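PDB 6JSB: hypothetical membrane protein from Corynebacterium glutamicum, which binds heme through an axial tyrosine and probably passes it on within the heme uptake machinery of Corynebacteria. Local coordinates for residues 104-109 against 186-191. Residues are numbered along the deposited sequence; the frame is centred on the assembly and turned at random.
Sequences PTVKFD and ITLNLT
Val106 meets Ile186 and Leu188 across the interior of a closed antiparallel β-barrel, the part of this HtaA-family domain built from eight strands paired in a ring. Strands 95-109 and 186-198 stand on opposite sides of that ring, with three strands between them in either direction, and the two segments cross rather than run alongside each other. The nearest CA atoms, those of Val106 and Leu188, are still 9.2 Å apart, so no hydrogen bond spans the gap and side chains alone make the contact. All three residues are buried and turn their CB inward. Apolar contact is of two kinds. Ile186 reaches Val106 tip to tip: with CG1 anti to the backbone N (chi1 178°) and the chain continuing nearly extended (chi2 153°), its CD1 comes to 3.9 Å from Val106 CG2. Leu188 instead presents its forked end to the fork of Val106. Phe146 of strand 139-146 touches both Val106 and Leu188, while Leu115 backs Val106 and Trp14 touches Ile186, adding to the apolar packing around them. Polar groups point outward on both strands: Thr105 OG1 hydrogen-bonds to Gln138 and Lys70, and Thr187 OG1 to Thr160 OG1. Backbone bonds of Val106 to Val69, and of Thr105 to Leu116, tie segment 104-109 to its neighbouring strands. In the facing forks of Val106 and Leu188 the methyls pair off evenly, CG2 of Val106 lying 4.3 Å from CD2 of Leu188 and CG1 of Val106 also 4.3 Å from CD1 of Leu188.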
loop_
_atom_site.group_PDB
_atom_site.type_symbol
_atom_site.label_atom_id
_atom_site.label_comp_id
_atom_site.label_asym_id
_atom_site.label_seq_id
_atom_site.Cartn_x
_atom_site.Cartn_y
_atom_site.Cartn_z
ATOM N N PRO A 104 1.645 -2.537 -5.688
ATOM C CA PRO A 104 1.719 -3.684 -4.773
ATOM C C PRO A 104 1.555 -5.001 -5.509
ATOM O O PRO A 104 0.864 -5.098 -6.528
ATOM C CB PRO A 104 0.578 -3.478 -3.790
ATOM C CG PRO A 104 -0.257 -2.266 -4.295
ATOM C CD PRO A 104 0.427 -1.692 -5.505
ATOM N N THR A 105 2.250 -6.003 -4.999
ATOM C CA THR A 105 2.126 -7.361 -5.535
ATOM C C THR A 105 1.745 -8.264 -4.370
ATOM O O THR A 105 2.391 -8.218 -3.322
ATOM C CB THR A 105 3.444 -7.825 -6.186
ATOM O OG1 THR A 105 3.709 -7.021 -7.365
ATOM C CG2 THR A 105 3.358 -9.298 -6.608
ATOM N N VAL A 106 0.755 -9.149 -4.570
ATOM C CA VAL A 106 0.417 -10.145 -3.557
ATOM C C VAL A 106 1.018 -11.477 -3.993
ATOM O O VAL A 106 0.532 -12.091 -4.949
ATOM C CB VAL A 106 -1.097 -10.237 -3.390
ATOM C CG1 VAL A 106 -1.407 -11.339 -2.422
ATOM C CG2 VAL A 106 -1.662 -8.875 -2.919
ATOM N N LYS A 107 2.103 -11.898 -3.345
ATOM C CA LYS A 107 2.658 -13.231 -3.592
ATOM C C LYS A 107 1.887 -14.183 -2.699
ATOM O O LYS A 107 1.413 -13.784 -1.622
ATOM C CB LYS A 107 4.142 -13.255 -3.227
ATOM C CG LYS A 107 4.962 -12.367 -4.129
ATOM C CD LYS A 107 6.107 -13.168 -4.709
ATOM C CE LYS A 107 6.885 -13.832 -3.585
ATOM N NZ LYS A 107 7.916 -14.781 -4.089
ATOM N N PHE A 108 1.623 -15.396 -3.192
ATOM C CA PHE A 108 0.867 -16.310 -2.356
ATOM C C PHE A 108 1.316 -17.747 -2.609
ATOM O O PHE A 108 1.857 -18.109 -3.661
ATOM C CB PHE A 108 -0.677 -16.186 -2.614
ATOM C CG PHE A 108 -1.067 -16.528 -3.992
ATOM C CD1 PHE A 108 -1.279 -17.878 -4.348
ATOM C CD2 PHE A 108 -1.144 -15.549 -4.982
ATOM C CE1 PHE A 108 -1.596 -18.198 -5.649
ATOM C CE2 PHE A 108 -1.481 -15.869 -6.303
ATOM C CZ PHE A 108 -1.715 -17.221 -6.615
ATOM N N ASP A 109 1.067 -18.556 -1.600
ATOM C CA ASP A 109 1.282 -20.015 -1.660
ATOM C C ASP A 109 0.228 -20.595 -0.718
ATOM O O ASP A 109 0.374 -20.491 0.514
ATOM C CB ASP A 109 2.693 -20.322 -1.210
ATOM C CG ASP A 109 2.973 -21.782 -1.123
ATOM O OD1 ASP A 109 2.172 -22.587 -1.631
ATOM O OD2 ASP A 109 4.031 -22.090 -0.566
ATOM N N ILE A 186 -6.344 -7.127 3.589
ATOM C CA ILE A 186 -6.406 -6.946 2.131
ATOM C C ILE A 186 -7.455 -7.913 1.578
ATOM O O ILE A 186 -7.471 -9.087 1.938
ATOM C CB ILE A 186 -5.025 -7.129 1.459
ATOM C CG1 ILE A 186 -5.109 -6.995 -0.068
ATOM C CG2 ILE A 186 -4.347 -8.530 1.805
ATOM C CD1 ILE A 186 -3.737 -6.501 -0.686
ATOM N N THR A 187 -8.384 -7.414 0.763
ATOM C CA THR A 187 -9.386 -8.281 0.142
ATOM C C THR A 187 -9.081 -8.339 -1.355
ATOM O O THR A 187 -8.923 -7.301 -1.997
ATOM C CB THR A 187 -10.817 -7.760 0.347
ATOM O OG1 THR A 187 -11.125 -7.756 1.749
ATOM C CG2 THR A 187 -11.782 -8.702 -0.323
ATOM N N LEU A 188 -9.012 -9.523 -1.905
ATOM C CA LEU A 188 -8.802 -9.686 -3.349
ATOM C C LEU A 188 -10.152 -9.984 -3.961
ATOM O O LEU A 188 -10.806 -10.942 -3.527
ATOM C CB LEU A 188 -7.850 -10.833 -3.650
ATOM C CG LEU A 188 -6.478 -10.677 -3.011
ATOM C CD1 LEU A 188 -5.613 -11.982 -3.311
ATOM C CD2 LEU A 188 -5.861 -9.392 -3.610
ATOM N N ASN A 189 -10.574 -9.173 -4.945
ATOM C CA ASN A 189 -11.851 -9.363 -5.648
ATOM C C ASN A 189 -11.445 -9.705 -7.097
ATOM O O ASN A 189 -11.194 -8.804 -7.895
ATOM C CB ASN A 189 -12.694 -8.090 -5.628
ATOM C CG ASN A 189 -12.861 -7.504 -4.206
ATOM O OD1 ASN A 189 -13.624 -8.051 -3.415
ATOM N ND2 ASN A 189 -12.170 -6.380 -3.913
ATOM N N LEU A 190 -11.324 -10.979 -7.424
ATOM C CA LEU A 190 -10.660 -11.345 -8.671
ATOM C C LEU A 190 -11.641 -12.054 -9.595
ATOM O O LEU A 190 -12.464 -12.842 -9.137
ATOM C CB LEU A 190 -9.493 -12.316 -8.423
ATOM C CG LEU A 190 -8.471 -11.847 -7.390
ATOM C CD1 LEU A 190 -7.401 -12.932 -7.203
ATOM C CD2 LEU A 190 -7.895 -10.463 -7.796
ATOM N N THR A 191 -11.460 -11.868 -10.904
ATOM C CA THR A 191 -12.110 -12.680 -11.928
ATOM C C THR A 191 -10.975 -13.330 -12.701
ATOM O O THR A 191 -10.097 -12.629 -13.205
ATOM C CB THR A 191 -12.977 -11.794 -12.835
ATOM O OG1 THR A 191 -13.986 -11.165 -12.033
ATOM C CG2 THR A 191 -13.642 -12.619 -13.953
#